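PDB 3MYR: nickel-dependent hydrogenase large subunit from Allochromatium vinosum, which forms the large, catalytic subunit of a [NiFe] hydrogenase that oxidises H2 at a nickel-iron centre, probably recycling hydrogen released by nitrogenase. Local coordinates for residues Q30-G35 with D371-L376; Q89-L94 with D449-N454; W512-R517 with G524-A529. One frame throughout, in Å; residues are numbered along the deposited sequence.

From the N terminus, the chain first lays down strand 27-35, whose residues 30-35 wait for a partner more than 300 residues later. Helix 86-112 opens contact 2 before that long loop is closed. Contact 1 then closes it with residues 371-376, and contact 2 follows when helix 426-456 brings up residues 449-454, so the two loops cross. Contact 3 comes last and is local: six residues separate 512-517 from 524-529. Contacts 1 and 3 adjoin, their centres about 9 Å apart, joined by Y373 with E527 and A31 with R517, and together tie the N-terminal sheet to short helices near the metal centre. Contact 2 joins long helices on the opposite side of the chain's centre.

Contact 1 of 3, residues Q30-G35 with D371-L376; sequences QAYSSG and DGYSWL
The ring of Y32 presents its edge to one face of Y373 in a T-shaped pair, planes at 81°, with Y373 CZ in the plane of Y32 and 3.8 Å from Y32 CD1. At the edge of Y373 lies the S33 carbonyl, its O 3.3 Å from Y373 CE2. With CG between backbone N and carbonyl carbon (chi1 66°), the Y373 ring swings back to the strand; tyrosine suits this place because its OH continues to E527 and R517 N. S34 OG donates to Y373 O at 2.7 Å. S374 OG accepts from G35 N at 3.0 Å, almost straight at 175°, and from L376 N, and donates to a water that bonds S33 O. Replacing S374 by alanine is likely to leave G35 N and L376 N without their shared acceptor and the water without one anchor. W375 N returns a bond to G35 O at 3.1 Å. Glycine suits G35, since with L376 placed as it is a CB would run into its CD1. W375 NE1 binds G84 O of the small subunit. The L376 N to S374 OG bond makes an ST turn that shapes the loop, and the same oxygen joins this turn to strand 27-35 of the N-terminal antiparallel sheet.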
loop_
_atom_site.group_PDB
_atom_site.type_symbol
_atom_site.label_atom_id
_atom_site.label_comp_id
_atom_site.label_asym_id
_atom_site.label_seq_id
_atom_site.Cartn_x
_atom_site.Cartn_y
_atom_site.Cartn_z
ATOM N N GLN B 30 -6.360 -27.016 10.027
ATOM C CA GLN B 30 -7.218 -25.816 9.896
ATOM C C GLN B 30 -6.343 -24.585 10.066
ATOM O O GLN B 30 -5.444 -24.563 10.931
ATOM C CB GLN B 30 -8.339 -25.751 10.946
ATOM C CG GLN B 30 -9.492 -26.797 10.867
ATOM C CD GLN B 30 -10.504 -26.545 9.710
ATOM O OE1 GLN B 30 -10.384 -27.164 8.634
ATOM N NE2 GLN B 30 -11.518 -25.679 9.941
ATOM N N ALA B 31 -6.611 -23.554 9.272
ATOM C CA ALA B 31 -5.921 -22.282 9.430
ATOM C C ALA B 31 -6.932 -21.150 9.735
ATOM O O ALA B 31 -8.092 -21.167 9.270
ATOM C CB ALA B 31 -5.113 -21.970 8.165
ATOM N N TYR B 32 -6.468 -20.149 10.482
ATOM C CA TYR B 32 -7.293 -18.986 10.850
ATOM C C TYR B 32 -6.478 -17.720 10.567
ATOM O O TYR B 32 -5.274 -17.663 10.899
ATOM C CB TYR B 32 -7.722 -19.023 12.328
ATOM C CG TYR B 32 -8.445 -20.284 12.649
ATOM C CD1 TYR B 32 -9.857 -20.330 12.650
ATOM C CD2 TYR B 32 -7.737 -21.459 12.913
ATOM C CE1 TYR B 32 -10.527 -21.509 12.900
ATOM C CE2 TYR B 32 -8.415 -22.666 13.187
ATOM C CZ TYR B 32 -9.806 -22.670 13.156
ATOM O OH TYR B 32 -10.498 -23.841 13.448
ATOM N N SER B 33 -7.125 -16.780 9.854
ATOM C CA SER B 33 -6.537 -15.506 9.427
ATOM C C SER B 33 -7.181 -14.381 10.274
ATOM O O SER B 33 -8.418 -14.245 10.325
ATOM C CB SER B 33 -6.862 -15.249 7.953
ATOM O OG SER B 33 -6.354 -13.959 7.614
ATOM N N SER B 34 -6.352 -13.616 10.974
ATOM C CA SER B 34 -6.821 -12.597 11.878
ATOM C C SER B 34 -6.109 -11.260 11.680
ATOM O O SER B 34 -4.900 -11.185 11.844
ATOM C CB SER B 34 -6.542 -13.051 13.305
ATOM O OG SER B 34 -6.907 -11.983 14.182
ATOM N N GLY B 35 -6.867 -10.210 11.356
ATOM C CA GLY B 35 -6.363 -8.805 11.253
ATOM C C GLY B 35 -6.438 -8.144 12.629
ATOM O O GLY B 35 -7.497 -8.175 13.250
ATOM N N ASP B 371 -16.077 -17.484 18.000
ATOM C CA ASP B 371 -16.920 -16.346 17.536
ATOM C C ASP B 371 -16.031 -15.346 16.715
ATOM O O ASP B 371 -15.358 -15.755 15.767
ATOM C CB ASP B 371 -17.632 -15.680 18.746
ATOM C CG ASP B 371 -18.796 -14.723 18.349
ATOM O OD1 ASP B 371 -19.541 -14.970 17.361
ATOM O OD2 ASP B 371 -19.004 -13.733 19.092
ATOM N N GLY B 372 -16.041 -14.061 17.037
ATOM C CA GLY B 372 -15.168 -13.121 16.293
ATOM C C GLY B 372 -13.698 -13.436 16.538
ATOM O O GLY B 372 -13.268 -13.702 17.694
ATOM N N TYR B 373 -12.903 -13.447 15.467
ATOM C CA TYR B 373 -11.467 -13.645 15.640
ATOM C C TYR B 373 -10.619 -12.734 14.724
ATOM O O TYR B 373 -9.388 -12.971 14.519
ATOM C CB TYR B 373 -11.091 -15.165 15.529
ATOM C CG TYR B 373 -11.296 -15.842 14.144
ATOM C CD1 TYR B 373 -12.387 -16.684 13.901
ATOM C CD2 TYR B 373 -10.365 -15.642 13.102
ATOM C CE1 TYR B 373 -12.539 -17.337 12.650
ATOM C CE2 TYR B 373 -10.489 -16.263 11.865
ATOM C CZ TYR B 373 -11.602 -17.106 11.657
ATOM O OH TYR B 373 -11.755 -17.678 10.450
ATOM N N SER B 374 -11.257 -11.679 14.183
ATOM C CA SER B 374 -10.615 -10.802 13.257
ATOM C C SER B 374 -11.300 -9.440 13.158
ATOM O O SER B 374 -12.514 -9.335 13.316
ATOM C CB SER B 374 -10.580 -11.445 11.827
ATOM O OG SER B 374 -9.840 -10.573 10.885
ATOM N N TRP B 375 -10.514 -8.406 12.807
ATOM C CA TRP B 375 -11.052 -7.107 12.493
ATOM C C TRP B 375 -11.481 -7.055 11.043
ATOM O O TRP B 375 -12.101 -6.074 10.668
ATOM C CB TRP B 375 -10.114 -5.927 12.815
ATOM C CG TRP B 375 -10.035 -5.619 14.291
ATOM C CD1 TRP B 375 -8.947 -5.772 15.105
ATOM C CD2 TRP B 375 -11.058 -5.050 15.089
ATOM N NE1 TRP B 375 -9.244 -5.378 16.392
ATOM C CE2 TRP B 375 -10.559 -4.969 16.417
ATOM C CE3 TRP B 375 -12.409 -4.706 14.842
ATOM C CZ2 TRP B 375 -11.319 -4.436 17.478
ATOM C CZ3 TRP B 375 -13.157 -4.146 15.905
ATOM C CH2 TRP B 375 -12.624 -4.055 17.205
ATOM N N LEU B 376 -11.239 -8.117 10.270
ATOM C CA LEU B 376 -11.775 -8.163 8.883
ATOM C C LEU B 376 -13.200 -8.651 8.864
ATOM O O LEU B 376 -13.503 -9.672 9.498
ATOM C CB LEU B 376 -10.936 -9.055 7.911
ATOM C CG LEU B 376 -9.534 -8.479 7.536
ATOM C CD1 LEU B 376 -8.547 -8.577 8.763
ATOM C CD2 LEU B 376 -9.023 -9.387 6.394
HETATM O O HOH W 1 -9.503 -12.360 9.003
#

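Contact 2 of 3, residues Q89-L94 with D449-N454; sequences QLIRNL and DGLIAN
L451 leaves its helix with CG opposite the backbone N (chi1 179°), which carries its two methyls across to I91 and L94. I91 answers with CG1 beside its own backbone N (chi1 -70°), turning that branch, rather than CG2, to the leucine. L451 CD2 meets I91 CG1 at 3.8 Å and L94 CD1 at 4.1 Å, while L451 CD1 also lies against I91 CG1. The branched end of L451 therefore rests on neighbouring side chains of successive turns of helix 89-94, one methyl touching both of them. Leucine suits this place because its fork comes late enough in the side chain to span the gap between helices whose axes stand 9.8 Å apart.

L90 works closer in. Its CB is 4.4 Å from L451 CB. Its CD2 is modelled beside the main chain of the other helix, 3.8 Å from L451 N, but the second torsion is nearly eclipsed, so the exact placing of this methyl is doubtful. The main chain it approaches includes G450, where a CB would also fit. The side chains that meet are all apolar and touch by van der Waals contact.

The helices run nearly antiparallel, at 157°. Farther back along helix 426-456, M444 and W447 continue the packing on L94. Around helix 86-112, I91 also touches V222, N93 reaches W447 as well as L287 and P288 of strand 281-288, and R92 forms a salt bridge with E77 of helix 67-80.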
loop_
_atom_site.group_PDB
_atom_site.type_symbol
_atom_site.label_atom_id
_atom_site.label_comp_id
_atom_site.label_asym_id
_atom_site.label_seq_id
_atom_site.Cartn_x
_atom_site.Cartn_y
_atom_site.Cartn_z
ATOM N N GLN B 89 -9.268 10.607 -18.058
ATOM C CA GLN B 89 -9.377 9.174 -18.015
ATOM C C GLN B 89 -8.048 8.512 -18.397
ATOM O O GLN B 89 -7.612 7.569 -17.740
ATOM C CB GLN B 89 -10.532 8.672 -18.921
ATOM C CG GLN B 89 -10.853 7.181 -18.632
ATOM C CD GLN B 89 -11.699 6.978 -17.341
ATOM O OE1 GLN B 89 -12.928 6.859 -17.398
ATOM N NE2 GLN B 89 -11.038 6.867 -16.211
ATOM N N LEU B 90 -7.360 9.055 -19.402
ATOM C CA LEU B 90 -6.032 8.564 -19.807
ATOM C C LEU B 90 -5.009 8.769 -18.721
ATOM O O LEU B 90 -4.142 7.904 -18.464
ATOM C CB LEU B 90 -5.531 9.295 -21.039
ATOM C CG LEU B 90 -5.957 8.730 -22.416
ATOM C CD1 LEU B 90 -6.508 7.346 -22.564
ATOM C CD2 LEU B 90 -6.398 9.686 -23.390
ATOM N N ILE B 91 -5.042 9.950 -18.119
ATOM C CA ILE B 91 -4.134 10.193 -17.005
ATOM C C ILE B 91 -4.391 9.222 -15.825
ATOM O O ILE B 91 -3.440 8.672 -15.289
ATOM C CB ILE B 91 -4.114 11.664 -16.576
ATOM C CG1 ILE B 91 -3.417 12.472 -17.697
ATOM C CG2 ILE B 91 -3.358 11.809 -15.127
ATOM C CD1 ILE B 91 -3.693 14.078 -17.621
ATOM N N ARG B 92 -5.671 8.949 -15.508
ATOM C CA ARG B 92 -5.938 8.021 -14.462
ATOM C C ARG B 92 -5.419 6.617 -14.823
ATOM O O ARG B 92 -4.837 5.978 -13.983
ATOM C CB ARG B 92 -7.412 7.950 -14.070
ATOM C CG ARG B 92 -7.869 9.130 -13.158
ATOM C CD ARG B 92 -9.447 9.048 -12.934
ATOM N NE ARG B 92 -9.971 10.172 -12.160
ATOM C CZ ARG B 92 -11.252 10.305 -11.828
ATOM N NH1 ARG B 92 -12.126 9.298 -12.102
ATOM N NH2 ARG B 92 -11.637 11.388 -11.165
ATOM N N ASN B 93 -5.631 6.162 -16.059
ATOM C CA ASN B 93 -5.122 4.868 -16.472
ATOM C C ASN B 93 -3.609 4.805 -16.311
ATOM O O ASN B 93 -3.073 3.796 -15.836
ATOM C CB ASN B 93 -5.428 4.546 -17.959
ATOM C CG ASN B 93 -6.878 4.165 -18.210
ATOM O OD1 ASN B 93 -7.292 4.014 -19.395
ATOM N ND2 ASN B 93 -7.665 4.030 -17.160
ATOM N N LEU B 94 -2.909 5.825 -16.816
ATOM C CA LEU B 94 -1.460 5.874 -16.689
ATOM C C LEU B 94 -0.981 5.794 -15.225
ATOM O O LEU B 94 -0.037 5.045 -14.882
ATOM C CB LEU B 94 -0.946 7.170 -17.333
ATOM C CG LEU B 94 -0.923 7.163 -18.876
ATOM C CD1 LEU B 94 -0.808 8.611 -19.434
ATOM C CD2 LEU B 94 0.269 6.293 -19.391
ATOM N N ASP B 449 0.440 7.753 -25.724
ATOM C CA ASP B 449 0.311 8.233 -27.096
ATOM C C ASP B 449 -1.086 8.787 -27.297
ATOM O O ASP B 449 -1.277 9.725 -28.045
ATOM C CB ASP B 449 0.528 7.098 -28.131
ATOM C CG ASP B 449 1.950 6.610 -28.163
ATOM O OD1 ASP B 449 2.879 7.378 -27.719
ATOM O OD2 ASP B 449 2.147 5.455 -28.632
ATOM N N GLY B 450 -2.083 8.181 -26.684
ATOM C CA GLY B 450 -3.462 8.651 -26.897
ATOM C C GLY B 450 -3.668 10.006 -26.210
ATOM O O GLY B 450 -4.410 10.861 -26.721
ATOM N N LEU B 451 -2.988 10.224 -25.082
ATOM C CA LEU B 451 -2.987 11.540 -24.391
ATOM C C LEU B 451 -2.333 12.617 -25.269
ATOM O O LEU B 451 -2.909 13.699 -25.476
ATOM C CB LEU B 451 -2.280 11.438 -23.012
ATOM C CG LEU B 451 -2.157 12.686 -22.152
ATOM C CD1 LEU B 451 -3.544 13.303 -21.755
ATOM C CD2 LEU B 451 -1.358 12.376 -20.855
ATOM N N ILE B 452 -1.145 12.335 -25.784
ATOM C CA ILE B 452 -0.442 13.279 -26.641
ATOM C C ILE B 452 -1.305 13.606 -27.883
ATOM O O ILE B 452 -1.474 14.799 -28.240
ATOM C CB ILE B 452 0.918 12.743 -27.125
ATOM C CG1 ILE B 452 1.879 12.508 -25.947
ATOM C CG2 ILE B 452 1.617 13.785 -28.058
ATOM C CD1 ILE B 452 1.956 13.696 -25.016
ATOM N N ALA B 453 -1.924 12.578 -28.473
ATOM C CA ALA B 453 -2.693 12.824 -29.709
ATOM C C ALA B 453 -3.895 13.656 -29.379
ATOM O O ALA B 453 -4.272 14.513 -30.175
ATOM C CB ALA B 453 -3.105 11.514 -30.386
ATOM N N ASN B 454 -4.507 13.413 -28.213
ATOM C CA ASN B 454 -5.704 14.140 -27.878
ATOM C C ASN B 454 -5.358 15.609 -27.628
ATOM O O ASN B 454 -6.056 16.509 -28.114
ATOM C CB ASN B 454 -6.438 13.548 -26.670
ATOM C CG ASN B 454 -7.820 14.145 -26.487
ATOM O OD1 ASN B 454 -8.193 14.583 -25.360
ATOM N ND2 ASN B 454 -8.642 14.106 -27.572
#

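Contact 3 of 3, residues W512-R517 with G524-A529; sequences WNAGPR and GAYEAA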
loop_
_atom_site.group_PDB
_atom_site.type_symbol
_atom_site.label_atom_id
_atom_site.label_comp_id
_atom_site.label_asym_id
_atom_site.label_seq_id
_atom_site.Cartn_x
_atom_site.Cartn_y
_atom_site.Cartn_z
ATOM N N TRP B 512 -11.636 -9.474 1.029
ATOM C CA TRP B 512 -12.029 -10.760 0.421
ATOM C C TRP B 512 -11.050 -11.860 0.781
ATOM O O TRP B 512 -11.465 -12.934 1.275
ATOM C CB TRP B 512 -12.015 -10.637 -1.142
ATOM C CG TRP B 512 -13.143 -9.793 -1.659
ATOM C CD1 TRP B 512 -13.084 -8.492 -2.024
ATOM C CD2 TRP B 512 -14.497 -10.224 -1.890
ATOM N NE1 TRP B 512 -14.313 -8.072 -2.506
ATOM C CE2 TRP B 512 -15.205 -9.113 -2.414
ATOM C CE3 TRP B 512 -15.180 -11.450 -1.706
ATOM C CZ2 TRP B 512 -16.576 -9.178 -2.770
ATOM C CZ3 TRP B 512 -16.547 -11.523 -2.042
ATOM C CH2 TRP B 512 -17.239 -10.389 -2.592
ATOM N N ASN B 513 -9.760 -11.663 0.442
ATOM C CA ASN B 513 -8.830 -12.816 0.532
ATOM C C ASN B 513 -8.503 -13.243 1.959
ATOM O O ASN B 513 -8.378 -14.432 2.272
ATOM C CB ASN B 513 -7.518 -12.463 -0.215
ATOM C CG ASN B 513 -7.723 -12.354 -1.724
ATOM O OD1 ASN B 513 -8.638 -12.963 -2.279
ATOM N ND2 ASN B 513 -6.837 -11.647 -2.392
ATOM N N ALA B 514 -8.284 -12.258 2.837
ATOM C CA ALA B 514 -7.772 -12.524 4.196
ATOM C C ALA B 514 -8.909 -12.664 5.235
ATOM O O ALA B 514 -8.667 -12.891 6.451
ATOM C CB ALA B 514 -6.884 -11.368 4.589
ATOM N N GLY B 515 -10.132 -12.383 4.817
ATOM C CA GLY B 515 -11.248 -12.272 5.763
ATOM C C GLY B 515 -11.550 -13.647 6.349
ATOM O O GLY B 515 -11.154 -14.678 5.786
ATOM N N PRO B 516 -12.242 -13.687 7.490
ATOM C CA PRO B 516 -12.316 -14.980 8.187
ATOM C C PRO B 516 -13.517 -15.793 7.705
ATOM O O PRO B 516 -14.090 -15.526 6.618
ATOM C CB PRO B 516 -12.488 -14.559 9.674
ATOM C CG PRO B 516 -13.419 -13.328 9.533
ATOM C CD PRO B 516 -12.827 -12.575 8.288
ATOM N N ARG B 517 -13.878 -16.791 8.503
ATOM C CA ARG B 517 -15.011 -17.675 8.201
ATOM C C ARG B 517 -16.332 -16.953 8.302
ATOM O O ARG B 517 -16.417 -15.928 8.971
ATOM C CB ARG B 517 -15.013 -18.867 9.121
ATOM C CG ARG B 517 -13.972 -19.928 8.766
ATOM C CD ARG B 517 -13.567 -20.803 10.008
ATOM N NE ARG B 517 -12.685 -21.944 9.634
ATOM C CZ ARG B 517 -11.383 -21.844 9.308
ATOM N NH1 ARG B 517 -10.766 -20.671 9.353
ATOM N NH2 ARG B 517 -10.670 -22.936 8.963
ATOM N N GLY B 524 -12.044 -18.259 4.323
ATOM C CA GLY B 524 -11.591 -17.344 3.298
ATOM C C GLY B 524 -10.367 -17.846 2.516
ATOM O O GLY B 524 -9.777 -18.871 2.873
ATOM N N ALA B 525 -9.951 -17.087 1.478
ATOM C CA ALA B 525 -8.858 -17.525 0.575
ATOM C C ALA B 525 -7.558 -17.915 1.321
ATOM O O ALA B 525 -7.022 -18.994 1.081
ATOM C CB ALA B 525 -8.593 -16.544 -0.498
ATOM N N TYR B 526 -7.095 -17.084 2.254
ATOM C CA TYR B 526 -5.792 -17.397 2.915
ATOM C C TYR B 526 -5.967 -18.707 3.659
ATOM O O TYR B 526 -5.117 -19.566 3.660
ATOM C CB TYR B 526 -5.433 -16.350 3.975
ATOM C CG TYR B 526 -5.003 -14.980 3.473
ATOM C CD1 TYR B 526 -5.155 -14.603 2.127
ATOM C CD2 TYR B 526 -4.472 -14.057 4.352
ATOM C CE1 TYR B 526 -4.746 -13.335 1.673
ATOM C CE2 TYR B 526 -4.050 -12.778 3.902
ATOM C CZ TYR B 526 -4.242 -12.410 2.583
ATOM O OH TYR B 526 -3.974 -11.105 2.189
ATOM N N GLU B 527 -7.071 -18.809 4.382
ATOM C CA GLU B 527 -7.318 -19.957 5.227
ATOM C C GLU B 527 -7.460 -21.242 4.380
ATOM O O GLU B 527 -6.865 -22.289 4.695
ATOM C CB GLU B 527 -8.564 -19.687 6.126
ATOM C CG GLU B 527 -8.420 -18.485 7.123
ATOM C CD GLU B 527 -9.786 -18.132 7.772
ATOM O OE1 GLU B 527 -9.836 -17.640 8.927
ATOM O OE2 GLU B 527 -10.837 -18.392 7.131
ATOM N N ALA B 528 -8.197 -21.158 3.280
ATOM C CA ALA B 528 -8.401 -22.348 2.457
ATOM C C ALA B 528 -7.072 -22.666 1.757
ATOM O O ALA B 528 -6.760 -23.846 1.531
ATOM C CB ALA B 528 -9.517 -22.133 1.412
ATOM N N ALA B 529 -6.260 -21.639 1.469
ATOM C CA ALA B 529 -4.968 -21.853 0.792
ATOM C C ALA B 529 -3.992 -22.668 1.686
ATOM O O ALA B 529 -3.318 -23.570 1.197
ATOM C CB ALA B 529 -4.343 -20.508 0.409
HETATM O O HOH W 2 -12.102 -15.353 0.293
HETATM O O HOH W 3 -8.870 -15.938 4.760
#
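Two short helices near the nickel-iron centre, 509-514 and 525-531, meet here, end against start: N513 O accepts from Y526 N at 2.9 Å. The Y526 side chain, about 7 Å from the bound nickel-iron centre, lays its ring against the same turn. A514 CB stands over the face, 3.6 Å from the Y526 ring centroid, in a CH-pi contact, and N513 CB is 3.5 Å from Y526 CE1; alanine is small enough to let the ring come this close. G524 is the N-cap of the second helix. Its N donates to E527 OE2 at 3.1 Å, the half of a capping box made by the third helical residue; the glycine has no side chain to return the bond, and a CB would run into G515 O. R517 NH1 forms a salt bridge with E527 OE2 at 3.2 Å and stands equally far from E527 OE1, guanidinium and carboxylate planes 59° apart. R517, extended from CG to NE, also gives NH1 to A31 O, while E527 OE1 takes bonds from Y373 OH and S33 N. One water joins W512 O to A525 N. A second donates to N513 O and G515 O and accepts a weak bond from E527 N.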